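Local coordinates for exoribonuclease II, mitochondrial (Candida glabrata, PDB 6F3H), which degrades RNA from the 3' end as a mitochondrial exoribonuclease of the RNB family, working with a helicase partner in the mtEXO degradosome, at residues T32-G37 with P62-A67; V371-Y376 with L455-T460; G433-S438 with D449-S454; E496-N499 with L505-D508; H561-I564 with N568-V571. The protein carries 1 engineered substitution. All coordinates share one frame; numbering follows the deposited sequence.

From the N terminus, contact 1 comes first: it closes the loop between 32-37 and 62-67 and ties the approach to a small antiparallel sheet to one of that sheet's strands. The long loop closed by contact 2, 371-376 with 455-460, encloses contact 3, 433-438 with 449-454. Both use helix 449-456, and they meet where Y376 OH approaches S454 OG. Contacts 4 and 5 then follow in series, a hairpin end at 496-508 and a helix end at 561-571. They touch through L505 O and the K562 side chain, while contact 1 stands apart, the nearest centre, that of contact 5, lying about 29 Å away.

Contact 1: T32-G37 with P62-A67; sequences TSLNVG and PRYTFA
L34 and Y64 face each other across two backbones that run well apart, their CA atoms 9.3 Å from one another. Residues 32-37 are an irregular linker leading from helix 27-31 into strand 39-42, whereas Y64 to A67 belong to a strand whose backbone is engaged elsewhere: Y64 and F66 pair with A76 and V74, and T65 with strand 50-54. No backbone group bridges the two segments, and the space between them is spanned by side chains coming from opposite directions.

The linker supplies a leucine. With CG anti to the backbone N (chi1 180°), the L34 side chain extends toward the strand and sets its CD2 methyl over the middle of the Y64 ring. The geometry is that of a CH-pi contact: CD2 lies 3.4 Å from the ring centroid of Y64, only 11° off the ring normal. The same methyl touches F66 more lightly, with L34 CD2 4.4 Å from F66 CZ in an oblique approach. Next along the linker, N35 accepts a bent bond at OD1 from V36 N at 2.9 Å, the donor standing above the carbonyl plane, while N35 N bonds to D38.

The sheet that includes strand 64-68 has the order 73-76, 64-68, 50-54, 39-42, 81-85, consistent with an SH3-like barrel, and the contact seats the linker against its aromatic residues. Because one buried methyl over one ring carries most of the attachment, cohesion here probably rests on dispersion and the weak pull of the pi cloud, with shape rather than charge setting the fit.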
# COMPACT_ATOMS: atom_id res chain seq x y z
N THR A 32 -1.76 17.64 -8.52
CA THR A 32 -0.43 18.14 -8.80
C THR A 32 0.60 17.12 -8.35
O THR A 32 0.35 16.28 -7.49
CB THR A 32 -0.19 19.47 -8.08
N SER A 33 1.74 17.18 -9.00
CA SER A 33 2.92 16.44 -8.59
C SER A 33 3.92 17.39 -7.93
O SER A 33 3.72 18.60 -7.86
CB SER A 33 3.55 15.76 -9.80
OG SER A 33 4.88 15.38 -9.49
N LEU A 34 4.99 16.80 -7.40
CA LEU A 34 6.02 17.62 -6.79
C LEU A 34 6.60 18.55 -7.82
O LEU A 34 6.99 18.11 -8.91
CB LEU A 34 7.12 16.76 -6.17
CG LEU A 34 8.26 17.53 -5.49
CD1 LEU A 34 7.81 18.08 -4.17
CD2 LEU A 34 9.47 16.66 -5.28
N ASN A 35 6.73 19.82 -7.45
CA ASN A 35 7.05 20.88 -8.38
C ASN A 35 7.69 22.04 -7.62
O ASN A 35 7.50 22.18 -6.41
CB ASN A 35 5.77 21.33 -9.09
CG ASN A 35 6.05 21.91 -10.42
OD1 ASN A 35 7.20 22.04 -10.81
ND2 ASN A 35 4.99 22.18 -11.18
N VAL A 36 8.42 22.88 -8.35
CA VAL A 36 9.08 24.02 -7.71
C VAL A 36 8.03 24.97 -7.16
O VAL A 36 6.95 25.15 -7.74
CB VAL A 36 10.05 24.72 -8.68
CG1 VAL A 36 10.92 23.71 -9.41
CG2 VAL A 36 9.30 25.55 -9.67
N GLY A 37 8.30 25.54 -6.00
CA GLY A 37 7.34 26.33 -5.28
C GLY A 37 6.64 25.57 -4.19
O GLY A 37 6.03 26.17 -3.30
N PRO A 62 19.01 12.17 -10.14
CA PRO A 62 17.57 12.44 -10.23
C PRO A 62 17.01 13.07 -8.97
O PRO A 62 15.83 12.85 -8.64
CB PRO A 62 16.98 11.04 -10.46
CG PRO A 62 17.99 10.11 -9.81
CD PRO A 62 19.26 10.87 -9.52
N ARG A 63 17.80 13.86 -8.25
CA ARG A 63 17.29 14.47 -7.04
C ARG A 63 16.77 15.87 -7.27
O ARG A 63 17.23 16.62 -8.14
CB ARG A 63 18.33 14.50 -5.92
CG ARG A 63 18.96 13.19 -5.71
CD ARG A 63 20.18 13.39 -4.91
NE ARG A 63 21.18 14.11 -5.67
CZ ARG A 63 22.33 14.51 -5.15
NH1 ARG A 63 22.60 14.27 -3.86
NH2 ARG A 63 23.18 15.17 -5.91
N TYR A 64 15.81 16.22 -6.43
CA TYR A 64 15.27 17.54 -6.42
C TYR A 64 16.16 18.45 -5.62
O TYR A 64 16.84 18.03 -4.68
CB TYR A 64 13.89 17.53 -5.82
CG TYR A 64 12.87 16.89 -6.70
CD1 TYR A 64 12.80 15.51 -6.84
CD2 TYR A 64 11.97 17.66 -7.41
CE1 TYR A 64 11.86 14.92 -7.67
CE2 TYR A 64 11.04 17.10 -8.22
CZ TYR A 64 10.97 15.73 -8.35
OH TYR A 64 10.00 15.20 -9.19
N THR A 65 16.09 19.73 -5.94
CA THR A 65 16.82 20.72 -5.20
C THR A 65 15.83 21.47 -4.34
O THR A 65 14.81 21.95 -4.84
CB THR A 65 17.52 21.69 -6.12
OG1 THR A 65 18.15 20.95 -7.18
CG2 THR A 65 18.54 22.46 -5.34
N PHE A 66 16.10 21.51 -3.06
CA PHE A 66 15.28 22.25 -2.14
C PHE A 66 16.13 23.33 -1.51
O PHE A 66 17.34 23.17 -1.36
CB PHE A 66 14.74 21.35 -1.08
CG PHE A 66 14.02 20.21 -1.61
CD1 PHE A 66 14.69 19.11 -2.09
CD2 PHE A 66 12.64 20.22 -1.62
CE1 PHE A 66 13.99 18.03 -2.58
CE2 PHE A 66 11.94 19.16 -2.09
CZ PHE A 66 12.61 18.06 -2.58
N ALA A 67 15.49 24.43 -1.12
CA ALA A 67 16.18 25.53 -0.50
C ALA A 67 15.68 25.70 0.93
O ALA A 67 14.46 25.66 1.17
CB ALA A 67 15.96 26.80 -1.31

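Contact 2: V371-Y376 with L455-T460; sequences VEQKLY and LKRAFT
Q373 and R457 share the shortest polar bond between these segments, R457 NH2 donating to Q373 OE1 at 2.6 Å. The donor lies nearly along the C=O axis, and the amide and guanidinium planes are only 11° apart, so the glutamine meets the arginine at its edge. Beside it, K456 NZ forms a salt bridge with E372 OE1 at 3.1 Å, using the syn lone pair of that oxygen; bends at the last two torsions of K456 fold its ammonium back to the carboxylate.

These bonds join helix 369-378 to the C-terminal end of helix 449-456 in the RNB domain. R457 is the first residue beyond the latter helix and the centre of an inverse gamma turn, from which its side chain reaches back in extended form.

The guanidinium then lies over Y376 in a cation-pi stack, centres 4.4 Å apart and planes at 22°, with Y376 CE2 beneath the middle of the group. One arginine is thus held at an edge by an amide and on a face by a ring, while its NH1 makes a weak bond to P469 O. The far end of the tyrosine is also fixed, Y376 OH bonding to M470 O and S454 OG.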
# COMPACT_ATOMS: atom_id res chain seq x y z
N VAL A 371 -11.71 -8.53 18.46
CA VAL A 371 -13.15 -8.37 18.66
C VAL A 371 -13.89 -8.58 17.34
O VAL A 371 -14.91 -9.29 17.28
CB VAL A 371 -13.44 -6.98 19.24
CG1 VAL A 371 -14.93 -6.64 19.16
CG2 VAL A 371 -12.91 -6.85 20.67
N GLU A 372 -13.39 -7.97 16.28
CA GLU A 372 -14.07 -8.00 15.00
C GLU A 372 -14.11 -9.41 14.44
O GLU A 372 -15.16 -9.85 13.96
CB GLU A 372 -13.38 -7.04 14.03
CG GLU A 372 -13.43 -5.59 14.54
CD GLU A 372 -12.52 -4.64 13.77
OE1 GLU A 372 -11.59 -5.12 13.08
OE2 GLU A 372 -12.74 -3.41 13.87
N GLN A 373 -13.03 -10.17 14.58
CA GLN A 373 -13.03 -11.52 14.02
C GLN A 373 -13.92 -12.45 14.82
O GLN A 373 -14.38 -13.46 14.29
CB GLN A 373 -11.61 -12.09 13.97
CG GLN A 373 -11.49 -13.33 13.08
CD GLN A 373 -11.27 -12.97 11.60
OE1 GLN A 373 -11.50 -11.83 11.19
NE2 GLN A 373 -10.84 -13.94 10.79
N LYS A 374 -14.22 -12.11 16.08
CA LYS A 374 -15.27 -12.81 16.80
C LYS A 374 -16.63 -12.60 16.12
O LYS A 374 -17.49 -13.48 16.19
CB LYS A 374 -15.30 -12.34 18.25
CG LYS A 374 -14.08 -12.78 19.07
CD LYS A 374 -14.43 -13.07 20.54
CE LYS A 374 -15.57 -14.08 20.69
NZ LYS A 374 -15.58 -14.74 22.04
N LEU A 375 -16.83 -11.46 15.48
CA LEU A 375 -18.02 -11.27 14.66
C LEU A 375 -17.91 -12.03 13.35
O LEU A 375 -18.85 -12.72 12.94
CB LEU A 375 -18.21 -9.77 14.39
CG LEU A 375 -19.35 -9.19 13.57
CD1 LEU A 375 -19.32 -7.67 13.63
CD2 LEU A 375 -19.19 -9.56 12.14
N TYR A 376 -16.78 -11.88 12.66
CA TYR A 376 -16.60 -12.49 11.35
C TYR A 376 -16.77 -14.00 11.40
O TYR A 376 -17.31 -14.60 10.47
CB TYR A 376 -15.21 -12.18 10.81
CG TYR A 376 -15.17 -10.99 9.90
CD1 TYR A 376 -16.02 -9.93 10.08
CD2 TYR A 376 -14.28 -10.96 8.84
CE1 TYR A 376 -15.97 -8.84 9.24
CE2 TYR A 376 -14.24 -9.89 7.98
CZ TYR A 376 -15.08 -8.83 8.17
OH TYR A 376 -15.01 -7.75 7.30
N LEU A 455 -15.02 -2.42 5.07
CA LEU A 455 -14.47 -1.19 4.52
C LEU A 455 -13.33 -0.66 5.38
O LEU A 455 -12.44 0.04 4.88
CB LEU A 455 -15.58 -0.16 4.40
CG LEU A 455 -16.70 -0.64 3.49
CD1 LEU A 455 -17.90 0.27 3.62
CD2 LEU A 455 -16.24 -0.71 2.03
N LYS A 456 -13.36 -0.96 6.67
CA LYS A 456 -12.23 -0.57 7.51
C LYS A 456 -10.98 -1.34 7.10
O LYS A 456 -9.95 -0.73 6.81
CB LYS A 456 -12.58 -0.81 8.98
CG LYS A 456 -11.54 -0.33 9.98
CD LYS A 456 -11.96 -0.72 11.38
CE LYS A 456 -10.91 -1.62 12.06
NZ LYS A 456 -10.48 -2.86 11.31
N ARG A 457 -11.07 -2.67 7.00
CA ARG A 457 -9.97 -3.43 6.42
C ARG A 457 -9.95 -3.16 4.93
O ARG A 457 -10.30 -4.03 4.15
CB ARG A 457 -10.16 -4.93 6.56
CG ARG A 457 -10.94 -5.41 7.70
CD ARG A 457 -10.64 -6.87 7.76
NE ARG A 457 -11.05 -7.52 8.99
CZ ARG A 457 -10.86 -8.82 9.22
NH1 ARG A 457 -10.29 -9.59 8.30
NH2 ARG A 457 -11.23 -9.37 10.38
N ALA A 458 -9.53 -1.99 4.51
CA ALA A 458 -9.83 -1.55 3.15
C ALA A 458 -9.39 -2.51 2.04
O ALA A 458 -9.73 -2.26 0.89
CB ALA A 458 -9.20 -0.18 2.93
N PHE A 459 -8.60 -3.55 2.32
CA PHE A 459 -8.27 -4.55 1.31
C PHE A 459 -8.11 -5.88 1.99
O PHE A 459 -8.08 -5.99 3.22
CB PHE A 459 -6.99 -4.23 0.53
CG PHE A 459 -6.95 -2.85 -0.05
CD1 PHE A 459 -6.81 -1.73 0.74
CD2 PHE A 459 -7.13 -2.65 -1.40
CE1 PHE A 459 -6.81 -0.46 0.20
CE2 PHE A 459 -7.14 -1.37 -1.95
CZ PHE A 459 -6.98 -0.28 -1.15
N THR A 460 -7.99 -6.92 1.20
CA THR A 460 -7.52 -8.15 1.78
C THR A 460 -6.02 -8.01 1.93
O THR A 460 -5.38 -7.31 1.15
CB THR A 460 -7.90 -9.35 0.93
OG1 THR A 460 -9.25 -9.70 1.23
CG2 THR A 460 -7.09 -10.51 1.28

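Contact 3: G433-S438 with D449-S454; sequences GLFPES and DVLRVS
The carbonyl oxygen of F435 is gripped twice by S438, whose backbone N donates at 2.9 Å and whose OG donates at 2.5 Å. The two bonds fold 435-438 into a tight turn, from which the side chains of F435 and E437 both set out toward helix 449-456.

There the phenyl ring meets two neighbouring helical residues in different ways. V450 CG1 sits at the ring edge, in its plane, 3.8 Å from F435 CE1. L451 instead brings CD1 over a face, off-centre toward the rim and 4.1 Å from F435 CE2. L451 CG swings opposite the backbone N (chi1 177°), which projects the fork toward the turn, and the second branch, CD2, comes within 3.9 Å of E437 CD. The two branches thus divide between ring and glutamate.

The carboxylate of E437 has its polar partners just ahead of the helix, OE1 accepting from the backbone N of both S447 and D448, while D448 OD1 accepts from L451 N. F475 of helix 473-479 meets the F435 ring as well. The strand-to-helix connection of the RNB domain, from strand 421-429 to helix 449-456, thus packs its F435 and E437 on the first turn of that helix.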
# COMPACT_ATOMS: atom_id res chain seq x y z
N GLY A 433 -24.06 -7.74 -3.09
CA GLY A 433 -25.42 -8.21 -2.90
C GLY A 433 -25.75 -8.72 -1.51
O GLY A 433 -26.91 -8.69 -1.11
N LEU A 434 -24.76 -9.20 -0.77
CA LEU A 434 -25.08 -9.87 0.50
C LEU A 434 -25.46 -8.90 1.61
O LEU A 434 -25.73 -9.35 2.74
CB LEU A 434 -23.93 -10.78 0.94
CG LEU A 434 -23.51 -11.79 -0.14
CD1 LEU A 434 -22.33 -11.30 -0.86
CD2 LEU A 434 -23.18 -13.17 0.39
N PHE A 435 -25.53 -7.61 1.32
CA PHE A 435 -25.75 -6.58 2.32
C PHE A 435 -27.00 -5.76 2.03
O PHE A 435 -27.20 -5.30 0.90
CB PHE A 435 -24.56 -5.63 2.38
CG PHE A 435 -23.28 -6.30 2.75
CD1 PHE A 435 -23.09 -6.78 4.04
CD2 PHE A 435 -22.26 -6.43 1.84
CE1 PHE A 435 -21.91 -7.40 4.39
CE2 PHE A 435 -21.08 -7.06 2.20
CZ PHE A 435 -20.90 -7.54 3.47
N PRO A 436 -27.81 -5.48 3.05
CA PRO A 436 -28.99 -4.62 2.87
C PRO A 436 -28.69 -3.30 2.20
O PRO A 436 -29.57 -2.72 1.56
CB PRO A 436 -29.50 -4.44 4.30
CG PRO A 436 -29.11 -5.73 4.97
CD PRO A 436 -27.77 -6.09 4.40
N GLU A 437 -27.46 -2.80 2.32
CA GLU A 437 -27.15 -1.51 1.73
C GLU A 437 -27.21 -1.53 0.21
O GLU A 437 -27.25 -0.46 -0.40
CB GLU A 437 -25.77 -1.03 2.17
CG GLU A 437 -25.74 -0.36 3.55
CD GLU A 437 -25.64 -1.35 4.72
OE1 GLU A 437 -25.63 -0.89 5.89
OE2 GLU A 437 -25.60 -2.57 4.47
N SER A 438 -27.18 -2.71 -0.41
CA SER A 438 -27.22 -2.76 -1.87
C SER A 438 -28.52 -2.20 -2.42
O SER A 438 -28.54 -1.63 -3.52
CB SER A 438 -27.06 -4.20 -2.34
OG SER A 438 -27.81 -5.08 -1.52
N ASP A 449 -22.78 -3.94 10.32
CA ASP A 449 -21.52 -4.20 11.01
C ASP A 449 -20.50 -4.78 10.05
O ASP A 449 -19.43 -4.19 9.83
CB ASP A 449 -21.72 -5.19 12.16
CG ASP A 449 -22.48 -4.59 13.33
OD1 ASP A 449 -22.61 -3.35 13.39
OD2 ASP A 449 -22.95 -5.40 14.16
N VAL A 450 -20.82 -5.93 9.47
CA VAL A 450 -19.86 -6.60 8.61
C VAL A 450 -19.41 -5.68 7.50
O VAL A 450 -18.26 -5.74 7.06
CB VAL A 450 -20.46 -7.90 8.08
CG1 VAL A 450 -19.49 -8.57 7.10
CG2 VAL A 450 -20.77 -8.82 9.24
N LEU A 451 -20.27 -4.78 7.07
CA LEU A 451 -19.84 -3.93 5.98
C LEU A 451 -18.90 -2.85 6.46
O LEU A 451 -17.86 -2.60 5.84
CB LEU A 451 -21.05 -3.32 5.28
CG LEU A 451 -20.69 -2.36 4.16
CD1 LEU A 451 -20.01 -3.14 3.04
CD2 LEU A 451 -21.94 -1.65 3.65
N ARG A 452 -19.23 -2.21 7.59
CA ARG A 452 -18.34 -1.20 8.15
C ARG A 452 -16.96 -1.79 8.41
O ARG A 452 -15.93 -1.18 8.09
CB ARG A 452 -18.90 -0.68 9.46
CG ARG A 452 -20.11 0.20 9.42
CD ARG A 452 -20.39 0.66 10.87
NE ARG A 452 -19.94 -0.31 11.89
CZ ARG A 452 -18.82 -0.22 12.62
NH1 ARG A 452 -18.53 -1.17 13.50
NH2 ARG A 452 -17.97 0.79 12.45
N VAL A 453 -16.92 -2.97 9.00
CA VAL A 453 -15.65 -3.62 9.27
C VAL A 453 -14.90 -3.87 7.98
O VAL A 453 -13.70 -3.61 7.88
CB VAL A 453 -15.89 -4.93 10.03
CG1 VAL A 453 -14.58 -5.66 10.21
CG2 VAL A 453 -16.57 -4.65 11.32
N SER A 454 -15.61 -4.37 6.98
CA SER A 454 -14.95 -4.73 5.73
C SER A 454 -14.29 -3.51 5.14
O SER A 454 -13.09 -3.52 4.84
CB SER A 454 -15.98 -5.29 4.77
OG SER A 454 -16.66 -6.37 5.39

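Contact 4: E496-N499 with L505-D508; sequences ELVN and LHVD
Strands 488-499 and 505-519 form a beta hairpin, and V498 with H506 is the hydrogen-bonded pair near its turn. Two backbone bonds of equal length clasp this pair, V498 N to H506 O and H506 N to V498 O, each 2.8 Å and nearly straight. D508 N adds a third, reaching E496 O at 3.0 Å with an angle of 171° at the hydrogen.

Flanking the V498-H506 pair are the non-hydrogen-bonded pairs L497 with V507 and, toward the turn, N499 with L505, whose side chains share a face. L505 leans across it diagonally: a chi1 of 167° turns CG to the far side from the backbone N, and CD1 arrives 3.6 Å from L497 CB. L497 CD2 in turn lies 4.1 Å from V507 CB. L555, K558 and L559 of helix 543-567 pack on L505, so that the helix covers this end of the face.

On the other face V498 and H506 stand side by side, pointing the same way, with V498 CG2 against H506 CB at 3.4 Å. E496 projects to that face too, where R423 and R421 hold its two carboxylate oxygens in salt bridges. Both arginines belong to strand 421-429, which pairs with 488-499 along its other edge. The whole is an antiparallel beta hairpin supplying two neighbouring strands of the mixed sheet within the RNB domain, with helix 543-567 packed on L505.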
# COMPACT_ATOMS: atom_id res chain seq x y z
N GLU A 496 -19.18 -5.96 -27.23
CA GLU A 496 -18.73 -6.62 -28.43
C GLU A 496 -17.54 -5.93 -29.05
O GLU A 496 -17.44 -4.70 -29.06
CB GLU A 496 -19.83 -6.71 -29.45
CG GLU A 496 -20.84 -7.74 -29.06
CD GLU A 496 -22.18 -7.48 -29.69
OE1 GLU A 496 -22.20 -6.81 -30.74
OE2 GLU A 496 -23.20 -7.96 -29.15
N LEU A 497 -16.66 -6.76 -29.56
CA LEU A 497 -15.45 -6.36 -30.24
C LEU A 497 -15.50 -6.84 -31.66
O LEU A 497 -15.94 -7.97 -31.94
CB LEU A 497 -14.23 -6.92 -29.57
CG LEU A 497 -14.12 -6.41 -28.16
CD1 LEU A 497 -13.92 -7.57 -27.27
CD2 LEU A 497 -12.91 -5.54 -28.16
N VAL A 498 -15.02 -5.99 -32.55
CA VAL A 498 -15.00 -6.26 -33.98
C VAL A 498 -13.55 -6.29 -34.44
O VAL A 498 -12.76 -5.41 -34.06
CB VAL A 498 -15.82 -5.20 -34.72
CG1 VAL A 498 -17.15 -5.09 -34.04
CG2 VAL A 498 -15.15 -3.85 -34.63
N ASN A 499 -13.18 -7.32 -35.18
CA ASN A 499 -11.88 -7.31 -35.83
C ASN A 499 -11.91 -6.28 -36.94
O ASN A 499 -12.89 -6.19 -37.68
CB ASN A 499 -11.51 -8.69 -36.37
CG ASN A 499 -11.56 -9.76 -35.30
OD1 ASN A 499 -12.27 -9.62 -34.30
ND2 ASN A 499 -10.83 -10.85 -35.52
N LEU A 505 -8.39 -3.93 -33.94
CA LEU A 505 -9.63 -4.29 -33.27
C LEU A 505 -10.36 -3.05 -32.77
O LEU A 505 -9.74 -2.04 -32.41
CB LEU A 505 -9.31 -5.25 -32.12
CG LEU A 505 -10.31 -5.62 -31.03
CD1 LEU A 505 -11.25 -6.66 -31.54
CD2 LEU A 505 -9.52 -6.19 -29.92
N HIS A 506 -11.68 -3.12 -32.76
CA HIS A 506 -12.50 -2.02 -32.32
C HIS A 506 -13.55 -2.48 -31.33
O HIS A 506 -14.14 -3.56 -31.46
CB HIS A 506 -13.18 -1.30 -33.48
CG HIS A 506 -14.12 -0.22 -33.05
ND1 HIS A 506 -13.77 1.11 -33.02
CD2 HIS A 506 -15.41 -0.28 -32.62
CE1 HIS A 506 -14.79 1.83 -32.59
NE2 HIS A 506 -15.80 1.01 -32.34
N VAL A 507 -13.82 -1.63 -30.36
CA VAL A 507 -14.71 -1.91 -29.26
C VAL A 507 -15.97 -1.07 -29.43
O VAL A 507 -15.91 0.17 -29.46
CB VAL A 507 -14.01 -1.61 -27.93
CG1 VAL A 507 -13.32 -0.24 -28.01
CG2 VAL A 507 -14.99 -1.67 -26.78
N ASP A 508 -17.12 -1.72 -29.48
CA ASP A 508 -18.36 -0.98 -29.65
C ASP A 508 -18.88 -0.61 -28.27
O ASP A 508 -19.50 -1.44 -27.60
CB ASP A 508 -19.39 -1.77 -30.44
CG ASP A 508 -20.57 -0.90 -30.88
OD1 ASP A 508 -20.38 0.33 -31.03
OD2 ASP A 508 -21.68 -1.44 -31.06

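Contact 5: H561-I564 with N568-V571; sequences HKRI and NAVV
R563 and A569 mark the C-terminal end of helix 543-567, where the chain turns out of the helix through N568, a residue of left-handed conformation (phi 47°). One backbone bond ties the exit to the last turns: A569 N donates to R563 O at 2.9 Å, nearly straight at the hydrogen but tilted 33° from the carbonyl plane.

The inner side is closely packed. The R563 side chain bends at chi3 (37°), which brings its guanidinium against the exiting chain, and NH2 comes within 3.4 Å of both A569 CB and V571 CG2, meeting each obliquely. The same valine methyl rests on the helix as well, V571 CG2 lying 4.1 Å from I564 CG1 as the two side chains cross at about a right angle. Outside partners fix the arginine further: NH1 forms a salt bridge with E610, and NE donates to I688 O.

The outer side is looser. N568 is exposed, its CB directed away from the helix, and its OD1 finds a partner in K656. Back beside the packed arginine, a single water bridges the two segments, weakly accepting from R563 NH2 at 3.2 Å and donating to V570 O at 3.0 Å.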
# COMPACT_ATOMS: atom_id res chain seq x y z
N HIS A 561 -1.63 -4.61 -28.05
CA HIS A 561 -0.98 -3.85 -29.11
C HIS A 561 -1.66 -2.50 -29.31
O HIS A 561 -1.00 -1.50 -29.63
CB HIS A 561 -0.99 -4.67 -30.39
CG HIS A 561 -0.35 -3.98 -31.55
ND1 HIS A 561 -0.98 -2.98 -32.25
CD2 HIS A 561 0.88 -4.12 -32.10
CE1 HIS A 561 -0.18 -2.55 -33.21
NE2 HIS A 561 0.95 -3.23 -33.14
N LYS A 562 -2.97 -2.45 -29.08
CA LYS A 562 -3.71 -1.20 -29.19
C LYS A 562 -3.32 -0.24 -28.08
O LYS A 562 -3.01 0.93 -28.35
CB LYS A 562 -5.21 -1.51 -29.14
CG LYS A 562 -6.12 -0.36 -29.51
CD LYS A 562 -7.48 -0.86 -30.03
N ARG A 563 -3.33 -0.71 -26.83
CA ARG A 563 -3.03 0.14 -25.67
C ARG A 563 -1.69 0.82 -25.83
O ARG A 563 -1.54 1.99 -25.47
CB ARG A 563 -3.03 -0.70 -24.40
CG ARG A 563 -4.40 -1.06 -23.84
CD ARG A 563 -4.25 -1.77 -22.49
NE ARG A 563 -3.14 -1.19 -21.75
CZ ARG A 563 -2.16 -1.87 -21.16
NH1 ARG A 563 -2.13 -3.18 -21.20
NH2 ARG A 563 -1.19 -1.21 -20.51
N ILE A 564 -0.71 0.11 -26.38
CA ILE A 564 0.61 0.67 -26.62
C ILE A 564 0.56 1.73 -27.72
O ILE A 564 0.91 2.89 -27.48
CB ILE A 564 1.60 -0.44 -26.99
CG1 ILE A 564 1.79 -1.37 -25.80
CG2 ILE A 564 2.89 0.17 -27.49
CD1 ILE A 564 2.78 -2.45 -26.07
N ASN A 568 -0.93 5.04 -25.76
CA ASN A 568 0.41 5.31 -25.27
C ASN A 568 0.60 4.73 -23.88
O ASN A 568 1.18 5.36 -22.99
CB ASN A 568 0.69 6.81 -25.31
CG ASN A 568 0.45 7.38 -26.70
OD1 ASN A 568 1.01 6.90 -27.69
ND2 ASN A 568 -0.41 8.39 -26.78
N ALA A 569 0.05 3.54 -23.68
CA ALA A 569 0.25 2.84 -22.44
C ALA A 569 1.72 2.46 -22.31
O ALA A 569 2.47 2.41 -23.29
CB ALA A 569 -0.62 1.60 -22.34
N VAL A 570 2.12 2.22 -21.07
CA VAL A 570 3.49 1.91 -20.72
C VAL A 570 3.51 0.56 -20.03
O VAL A 570 3.03 0.41 -18.89
CB VAL A 570 4.08 2.98 -19.82
CG1 VAL A 570 5.47 2.56 -19.42
CG2 VAL A 570 4.02 4.34 -20.49
N VAL A 571 4.12 -0.40 -20.69
CA VAL A 571 4.05 -1.79 -20.27
C VAL A 571 5.45 -2.36 -20.12
O VAL A 571 6.33 -2.09 -20.94
CB VAL A 571 3.22 -2.60 -21.28
CG1 VAL A 571 2.83 -3.91 -20.65
CG2 VAL A 571 1.97 -1.79 -21.71
O HOH W 1 0.52 -0.90 -17.87